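Local coordinates for putative decarboxylase involved in desferrioxamine biosynthesis (Erwinia amylovora, PDB 5O5C), which probably decarboxylates lysine with the help of pyridoxal 5'-phosphate, a step of desferrioxamine siderophore biosynthesis, at residues B[51-62]-B[95-106]. Sequence-based numbering, arbitrary orientation.
Sequences TVKGVEKPFSGI and LRDAVWFHHPKY
With CG placed beside its backbone N (chi1 -62°), Trp100 turns one face of its indole to Val55, which holds CG1 anti to its own N (chi1 -179°), so that CG2 sits over the five-membered ring while CG1 rests against the CG-CD1 side. Val55 CG2 lies 3.9 Å from the centroid of that ring, a CH-pi contact only 14° off the normal, while Ala98 CB, from within the same segment as the indole, lies above the opposite face, toward its rim. At the far end of the indole, Thr51 CG2 comes within 3.8 Å of Trp100 CH2, the two side chains crossing at about a right angle; the Thr51 hydroxyl bonds back to Leu47 O in its own helix. At His103, Pro58 CD lies over one face of the imidazole, off-centre and 3.9 Å from the centroid, and Pro104 CD lies above the other toward its rim; a hydrogen bond from Lys105 N to His103 ND1, close to the ring plane, would limit its rotation. The contact joins the chain leaving helix 34-53 to the loop that follows helix 83-95 in this group II decarboxylase, a fold-type I enzyme of the aspartate aminotransferase family. The side chain of Tyr106, at the end of 95-106, is about 12 Å from the bound pyridoxal 5'-phosphate, and the second subunit packs on the same loop, Phe29 of that subunit against His102. The backbones are tied where Pro58 passes Trp100, Trp100 N donating to Pro58 O at 2.8 Å. Beyond this tie, Phe59 presents its edge to main-chain oxygens, with CE1 3.1 Å from Asp97 O, and stacks with Phe462; Val99 CG2 approaches Phe59 CD1 to 3.7 Å.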
ATOM      1  N   THR B  51      18.868   8.338  20.323  1.00 27.62           N
ATOM      2  CA  THR B  51      17.754   7.478  20.663  1.00 28.53           C
ATOM      3  C   THR B  51      18.201   6.030  20.561  1.00 26.51           C
ATOM      4  O   THR B  51      18.096   5.320  21.519  1.00 22.41           O
ATOM      5  CB  THR B  51      16.506   7.713  19.784  1.00 28.10           C
ATOM      6  OG1 THR B  51      16.092   9.090  19.892  1.00 27.46           O
ATOM      7  CG2 THR B  51      15.368   6.780  20.182  1.00 27.42           C
ATOM      8  N   VAL B  52      18.687   5.594  19.403  1.00 26.85           N
ATOM      9  CA  VAL B  52      19.072   4.199  19.241  1.00 25.77           C
ATOM     10  C   VAL B  52      20.163   3.784  20.282  1.00 30.50           C
ATOM     11  O   VAL B  52      20.040   2.680  20.861  1.00 30.64           O
ATOM     12  CB  VAL B  52      19.472   3.860  17.794  1.00 24.89           C
ATOM     13  CG1 VAL B  52      20.025   2.471  17.730  1.00 22.44           C
ATOM     14  CG2 VAL B  52      18.271   4.018  16.809  1.00 22.31           C
ATOM     15  N   LYS B  53      21.171   4.641  20.567  1.00 27.33           N
ATOM     16  CA  LYS B  53      22.210   4.262  21.590  1.00 29.74           C
ATOM     17  C   LYS B  53      21.651   4.053  23.001  1.00 31.57           C
ATOM     18  O   LYS B  53      22.217   3.267  23.754  1.00 31.65           O
ATOM     19  CB  LYS B  53      23.369   5.238  21.682  1.00 31.69           C
ATOM     20  CG  LYS B  53      24.395   5.160  20.568  1.00 36.98           C
ATOM     21  CD  LYS B  53      25.473   6.224  20.801  1.00 40.96           C
ATOM     22  CE  LYS B  53      26.536   6.234  19.713  1.00 43.96           C
ATOM     23  NZ  LYS B  53      27.097   7.610  19.542  1.00 47.89           N
ATOM     24  N   GLY B  54      20.568   4.748  23.363  1.00 28.74           N
ATOM     25  CA  GLY B  54      19.939   4.554  24.676  1.00 30.09           C
ATOM     26  C   GLY B  54      18.777   3.555  24.716  1.00 30.46           C
ATOM     27  O   GLY B  54      18.040   3.486  25.686  1.00 31.69           O
ATOM     28  N   VAL B  55      18.627   2.755  23.673  1.00 32.87           N
ATOM     29  CA  VAL B  55      17.743   1.599  23.714  1.00 31.16           C
ATOM     30  C   VAL B  55      18.422   0.443  24.441  1.00 28.62           C
ATOM     31  O   VAL B  55      19.339  -0.189  23.914  1.00 33.93           O
ATOM     32  CB  VAL B  55      17.328   1.167  22.296  1.00 29.47           C
ATOM     33  CG1 VAL B  55      16.392  -0.017  22.364  1.00 28.49           C
ATOM     34  CG2 VAL B  55      16.663   2.336  21.585  1.00 32.49           C
ATOM     35  N   GLU B  56      17.952   0.156  25.639  1.00 30.62           N
ATOM     36  CA  GLU B  56      18.447  -0.966  26.460  1.00 32.63           C
ATOM     37  C   GLU B  56      17.557  -2.208  26.353  1.00 29.82           C
ATOM     38  O   GLU B  56      17.865  -3.284  26.906  1.00 25.38           O
ATOM     39  CB  GLU B  56      18.463  -0.538  27.921  1.00 36.31           C
ATOM     40  CG  GLU B  56      19.626   0.350  28.262  1.00 44.99           C
ATOM     41  CD  GLU B  56      20.026   0.199  29.712  1.00 47.83           C
ATOM     42  OE1 GLU B  56      19.216   0.621  30.569  1.00 55.37           O
ATOM     43  OE2 GLU B  56      21.128  -0.345  29.979  1.00 46.77           O
ATOM     44  N   LYS B  57      16.429  -2.060  25.674  1.00 26.59           N
ATOM     45  CA  LYS B  57      15.440  -3.108  25.684  1.00 30.03           C
ATOM     46  C   LYS B  57      14.448  -2.810  24.582  1.00 26.25           C
ATOM     47  O   LYS B  57      14.367  -1.687  24.143  1.00 28.09           O
ATOM     48  CB  LYS B  57      14.773  -3.284  27.076  1.00 32.46           C
ATOM     49  CG  LYS B  57      14.397  -2.019  27.813  1.00 36.79           C
ATOM     50  CD  LYS B  57      13.657  -2.332  29.106  1.00 36.77           C
ATOM     51  CE  LYS B  57      12.834  -1.156  29.565  1.00 36.67           C
ATOM     52  NZ  LYS B  57      11.887  -1.598  30.606  1.00 38.29           N
ATOM     53  N   PRO B  58      13.769  -3.844  24.092  1.00 25.56           N
ATOM     54  CA  PRO B  58      12.921  -3.741  22.918  1.00 26.89           C
ATOM     55  C   PRO B  58      11.654  -2.951  23.101  1.00 25.93           C
ATOM     56  O   PRO B  58      11.125  -2.470  22.126  1.00 26.43           O
ATOM     57  CB  PRO B  58      12.626  -5.205  22.548  1.00 26.80           C
ATOM     58  CG  PRO B  58      12.899  -5.992  23.767  1.00 26.82           C
ATOM     59  CD  PRO B  58      13.940  -5.244  24.530  1.00 27.12           C
ATOM     60  N   PHE B  59      11.176  -2.799  24.327  1.00 27.27           N
ATOM     61  CA  PHE B  59       9.964  -2.026  24.591  1.00 25.98           C
ATOM     62  C   PHE B  59      10.050  -1.407  26.012  1.00 31.69           C
ATOM     63  O   PHE B  59      10.904  -1.789  26.816  1.00 34.81           O
ATOM     64  CB  PHE B  59       8.792  -2.984  24.431  1.00 26.49           C
ATOM     65  CG  PHE B  59       7.451  -2.366  24.576  1.00 23.81           C
ATOM     66  CD1 PHE B  59       7.088  -1.228  23.855  1.00 24.94           C
ATOM     67  CD2 PHE B  59       6.512  -2.960  25.393  1.00 24.93           C
ATOM     68  CE1 PHE B  59       5.818  -0.673  24.024  1.00 24.76           C
ATOM     69  CE2 PHE B  59       5.254  -2.409  25.562  1.00 26.73           C
ATOM     70  CZ  PHE B  59       4.906  -1.274  24.849  1.00 24.24           C
ATOM     71  N   SER B  60       9.182  -0.448  26.312  1.00 28.78           N
ATOM     72  CA  SER B  60       9.144   0.183  27.622  1.00 28.32           C
ATOM     73  C   SER B  60       8.165  -0.467  28.593  1.00 27.83           C
ATOM     74  O   SER B  60       8.233  -0.210  29.748  1.00 28.12           O
ATOM     75  CB  SER B  60       8.759   1.624  27.405  1.00 31.01           C
ATOM     76  OG  SER B  60       7.489   1.679  26.744  1.00 31.42           O
ATOM     77  N   GLY B  61       7.221  -1.270  28.097  1.00 28.03           N
ATOM     78  CA  GLY B  61       6.124  -1.794  28.900  1.00 25.56           C
ATOM     79  C   GLY B  61       4.873  -0.940  28.997  1.00 24.99           C
ATOM     80  O   GLY B  61       3.849  -1.410  29.462  1.00 22.64           O
ATOM     81  N   ILE B  62       4.930   0.313  28.569  1.00 27.56           N
ATOM     82  CA  ILE B  62       3.804   1.216  28.772  1.00 30.78           C
ATOM     83  C   ILE B  62       2.522   0.591  28.165  1.00 26.66           C
ATOM     84  O   ILE B  62       2.574  -0.182  27.183  1.00 31.26           O
ATOM     85  CB  ILE B  62       4.143   2.660  28.291  1.00 34.88           C
ATOM     86  CG1 ILE B  62       5.415   3.210  28.993  1.00 40.76           C
ATOM     87  CG2 ILE B  62       2.995   3.641  28.476  1.00 35.52           C
ATOM     88  CD1 ILE B  62       5.543   3.122  30.520  1.00 40.85           C
ATOM     89  N   LEU B  95       9.005   7.726  20.078  1.00 24.59           N
ATOM     90  CA  LEU B  95      10.292   7.044  20.212  1.00 25.98           C
ATOM     91  C   LEU B  95      10.455   6.428  21.583  1.00 30.87           C
ATOM     92  O   LEU B  95      10.973   5.326  21.681  1.00 33.38           O
ATOM     93  CB  LEU B  95      11.462   7.953  19.931  1.00 26.36           C
ATOM     94  CG  LEU B  95      11.458   8.613  18.562  1.00 23.24           C
ATOM     95  CD1 LEU B  95      12.454   9.756  18.510  1.00 24.31           C
ATOM     96  CD2 LEU B  95      11.626   7.691  17.387  1.00 23.65           C
ATOM     97  N   ARG B  96       9.907   7.098  22.604  1.00 29.33           N
ATOM     98  CA  ARG B  96      10.031   6.678  23.968  1.00 29.31           C
ATOM     99  C   ARG B  96       9.569   5.227  24.113  1.00 25.99           C
ATOM    100  O   ARG B  96      10.297   4.436  24.636  1.00 21.98           O
ATOM    101  CB  ARG B  96       9.215   7.575  24.899  1.00 31.58           C
ATOM    102  CG  ARG B  96       9.778   7.705  26.283  1.00 38.51           C
ATOM    103  CD  ARG B  96       8.930   8.621  27.165  1.00 41.06           C
ATOM    104  NE  ARG B  96       9.745   9.697  27.719  1.00 47.11           N
ATOM    105  CZ  ARG B  96       9.386  10.531  28.699  1.00 45.92           C
ATOM    106  NH1 ARG B  96       8.179  10.485  29.263  1.00 50.24           N
ATOM    107  NH2 ARG B  96      10.254  11.438  29.093  1.00 45.83           N
ATOM    108  N   ASP B  97       8.385   4.910  23.587  1.00 24.24           N
ATOM    109  CA  ASP B  97       7.754   3.636  23.804  1.00 22.41           C
ATOM    110  C   ASP B  97       7.682   2.765  22.544  1.00 23.04           C
ATOM    111  O   ASP B  97       6.979   1.775  22.538  1.00 23.13           O
ATOM    112  CB  ASP B  97       6.390   3.815  24.474  1.00 21.27           C
ATOM    113  CG  ASP B  97       6.462   4.591  25.832  1.00 21.34           C
ATOM    114  OD1 ASP B  97       7.077   4.125  26.842  1.00 20.81           O
ATOM    115  OD2 ASP B  97       5.835   5.658  25.904  1.00 23.82           O
ATOM    116  N   ALA B  98       8.416   3.121  21.489  1.00 24.38           N
ATOM    117  CA  ALA B  98       8.402   2.371  20.243  1.00 25.99           C
ATOM    118  C   ALA B  98       8.764   0.923  20.544  1.00 24.91           C
ATOM    119  O   ALA B  98       9.490   0.630  21.485  1.00 26.55           O
ATOM    120  CB  ALA B  98       9.419   2.927  19.247  1.00 24.77           C
ATOM    121  N   VAL B  99       8.265   0.022  19.717  1.00 23.28           N
ATOM    122  CA  VAL B  99       8.779  -1.326  19.722  1.00 24.74           C
ATOM    123  C   VAL B  99      10.014  -1.363  18.812  1.00 23.62           C
ATOM    124  O   VAL B  99       9.914  -1.176  17.607  1.00 22.21           O
ATOM    125  CB  VAL B  99       7.706  -2.340  19.343  1.00 25.64           C
ATOM    126  CG1 VAL B  99       8.257  -3.745  19.405  1.00 27.14           C
ATOM    127  CG2 VAL B  99       6.546  -2.194  20.314  1.00 27.26           C
ATOM    128  N   TRP B 100      11.166  -1.633  19.411  1.00 23.64           N
ATOM    129  CA  TRP B 100      12.453  -1.677  18.710  1.00 24.98           C
ATOM    130  C   TRP B 100      12.794  -3.004  18.124  1.00 27.51           C
ATOM    131  O   TRP B 100      13.429  -3.865  18.795  1.00 28.73           O
ATOM    132  CB  TRP B 100      13.571  -1.234  19.645  1.00 25.89           C
ATOM    133  CG  TRP B 100      13.347   0.099  20.037  1.00 23.90           C
ATOM    134  CD1 TRP B 100      12.743   0.520  21.159  1.00 24.86           C
ATOM    135  CD2 TRP B 100      13.599   1.250  19.247  1.00 27.50           C
ATOM    136  NE1 TRP B 100      12.661   1.894  21.165  1.00 25.46           N
ATOM    137  CE2 TRP B 100      13.176   2.365  19.995  1.00 26.18           C
ATOM    138  CE3 TRP B 100      14.216   1.460  18.006  1.00 26.08           C
ATOM    139  CZ2 TRP B 100      13.290   3.664  19.516  1.00 27.70           C
ATOM    140  CZ3 TRP B 100      14.332   2.704  17.554  1.00 26.21           C
ATOM    141  CH2 TRP B 100      13.889   3.818  18.314  1.00 25.42           C
ATOM    142  N   PHE B 101      12.460  -3.175  16.844  1.00 22.43           N
ATOM    143  CA  PHE B 101      12.677  -4.489  16.237  1.00 22.48           C
ATOM    144  C   PHE B 101      14.146  -4.858  16.094  1.00 20.75           C
ATOM    145  O   PHE B 101      14.491  -6.059  16.063  1.00 24.59           O
ATOM    146  CB  PHE B 101      11.968  -4.619  14.913  1.00 22.83           C
ATOM    147  CG  PHE B 101      10.520  -4.232  14.954  1.00 22.69           C
ATOM    148  CD1 PHE B 101       9.660  -4.793  15.881  1.00 23.81           C
ATOM    149  CD2 PHE B 101      10.005  -3.304  14.029  1.00 24.91           C
ATOM    150  CE1 PHE B 101       8.335  -4.452  15.893  1.00 24.85           C
ATOM    151  CE2 PHE B 101       8.669  -2.950  14.060  1.00 25.00           C
ATOM    152  CZ  PHE B 101       7.840  -3.518  15.004  1.00 26.59           C
ATOM    153  N   HIS B 102      15.029  -3.860  16.056  1.00 20.92           N
ATOM    154  CA  HIS B 102      16.475  -4.112  15.942  1.00 22.49           C
ATOM    155  C   HIS B 102      17.058  -4.744  17.188  1.00 23.41           C
ATOM    156  O   HIS B 102      18.087  -5.407  17.131  1.00 19.49           O
ATOM    157  CB  HIS B 102      17.275  -2.873  15.554  1.00 23.82           C
ATOM    158  CG  HIS B 102      17.371  -1.841  16.630  1.00 22.74           C
ATOM    159  ND1 HIS B 102      18.395  -1.818  17.555  1.00 25.92           N
ATOM    160  CD2 HIS B 102      16.548  -0.823  16.962  1.00 23.76           C
ATOM    161  CE1 HIS B 102      18.215  -0.811  18.391  1.00 22.00           C
ATOM    162  NE2 HIS B 102      17.112  -0.177  18.044  1.00 26.98           N
ATOM    163  N   HIS B 103      16.351  -4.622  18.301  1.00 25.33           N
ATOM    164  CA  HIS B 103      16.874  -5.142  19.537  1.00 27.15           C
ATOM    165  C   HIS B 103      16.852  -6.671  19.488  1.00 27.62           C
ATOM    166  O   HIS B 103      15.816  -7.237  19.129  1.00 23.47           O
ATOM    167  CB  HIS B 103      16.059  -4.655  20.704  1.00 25.45           C
ATOM    168  CG  HIS B 103      16.801  -4.745  21.980  1.00 28.14           C
ATOM    169  ND1 HIS B 103      16.929  -5.921  22.664  1.00 26.10           N
ATOM    170  CD2 HIS B 103      17.602  -3.852  22.607  1.00 27.55           C
ATOM    171  CE1 HIS B 103      17.709  -5.734  23.712  1.00 26.73           C
ATOM    172  NE2 HIS B 103      18.132  -4.485  23.695  1.00 26.03           N
ATOM    173  N   PRO B 104      17.975  -7.342  19.845  1.00 27.25           N
ATOM    174  CA  PRO B 104      17.987  -8.805  19.954  1.00 27.18           C
ATOM    175  C   PRO B 104      16.868  -9.477  20.745  1.00 26.15           C
ATOM    176  O   PRO B 104      16.553 -10.654  20.493  1.00 22.75           O
ATOM    177  CB  PRO B 104      19.343  -9.104  20.641  1.00 31.06           C
ATOM    178  CG  PRO B 104      20.122  -7.825  20.620  1.00 30.47           C
ATOM    179  CD  PRO B 104      19.350  -6.819  19.843  1.00 31.78           C
ATOM    180  N   LYS B 105      16.265  -8.781  21.704  1.00 25.01           N
ATOM    181  CA  LYS B 105      15.237  -9.427  22.521  1.00 26.73           C
ATOM    182  C   LYS B 105      13.797  -9.206  22.022  1.00 27.12           C
ATOM    183  O   LYS B 105      12.832  -9.596  22.724  1.00 23.92           O
ATOM    184  CB  LYS B 105      15.431  -9.055  23.985  1.00 26.42           C
ATOM    185  CG  LYS B 105      16.712  -9.656  24.566  1.00 27.60           C
ATOM    186  CD  LYS B 105      17.080  -9.013  25.909  1.00 26.69           C
ATOM    187  CE  LYS B 105      18.024  -9.802  26.789  1.00 27.99           C
ATOM    188  NZ  LYS B 105      18.778 -10.870  26.126  1.00 27.36           N
ATOM    189  N   TYR B 106      13.660  -8.610  20.819  1.00 26.12           N
ATOM    190  CA  TYR B 106      12.420  -8.609  20.072  1.00 25.74           C
ATOM    191  C   TYR B 106      12.389  -9.898  19.270  1.00 29.15           C
ATOM    192  O   TYR B 106      13.047 -10.006  18.239  1.00 29.22           O
ATOM    193  CB  TYR B 106      12.289  -7.425  19.068  1.00 27.71           C
ATOM    194  CG  TYR B 106      10.990  -7.569  18.325  1.00 25.75           C
ATOM    195  CD1 TYR B 106       9.832  -7.173  18.919  1.00 26.97           C
ATOM    196  CD2 TYR B 106      10.903  -8.248  17.100  1.00 30.35           C
ATOM    197  CE1 TYR B 106       8.617  -7.385  18.339  1.00 28.60           C
ATOM    198  CE2 TYR B 106       9.659  -8.418  16.483  1.00 29.32           C
ATOM    199  CZ  TYR B 106       8.522  -7.962  17.134  1.00 27.36           C
ATOM    200  OH  TYR B 106       7.227  -8.100  16.643  1.00 30.26           O
TER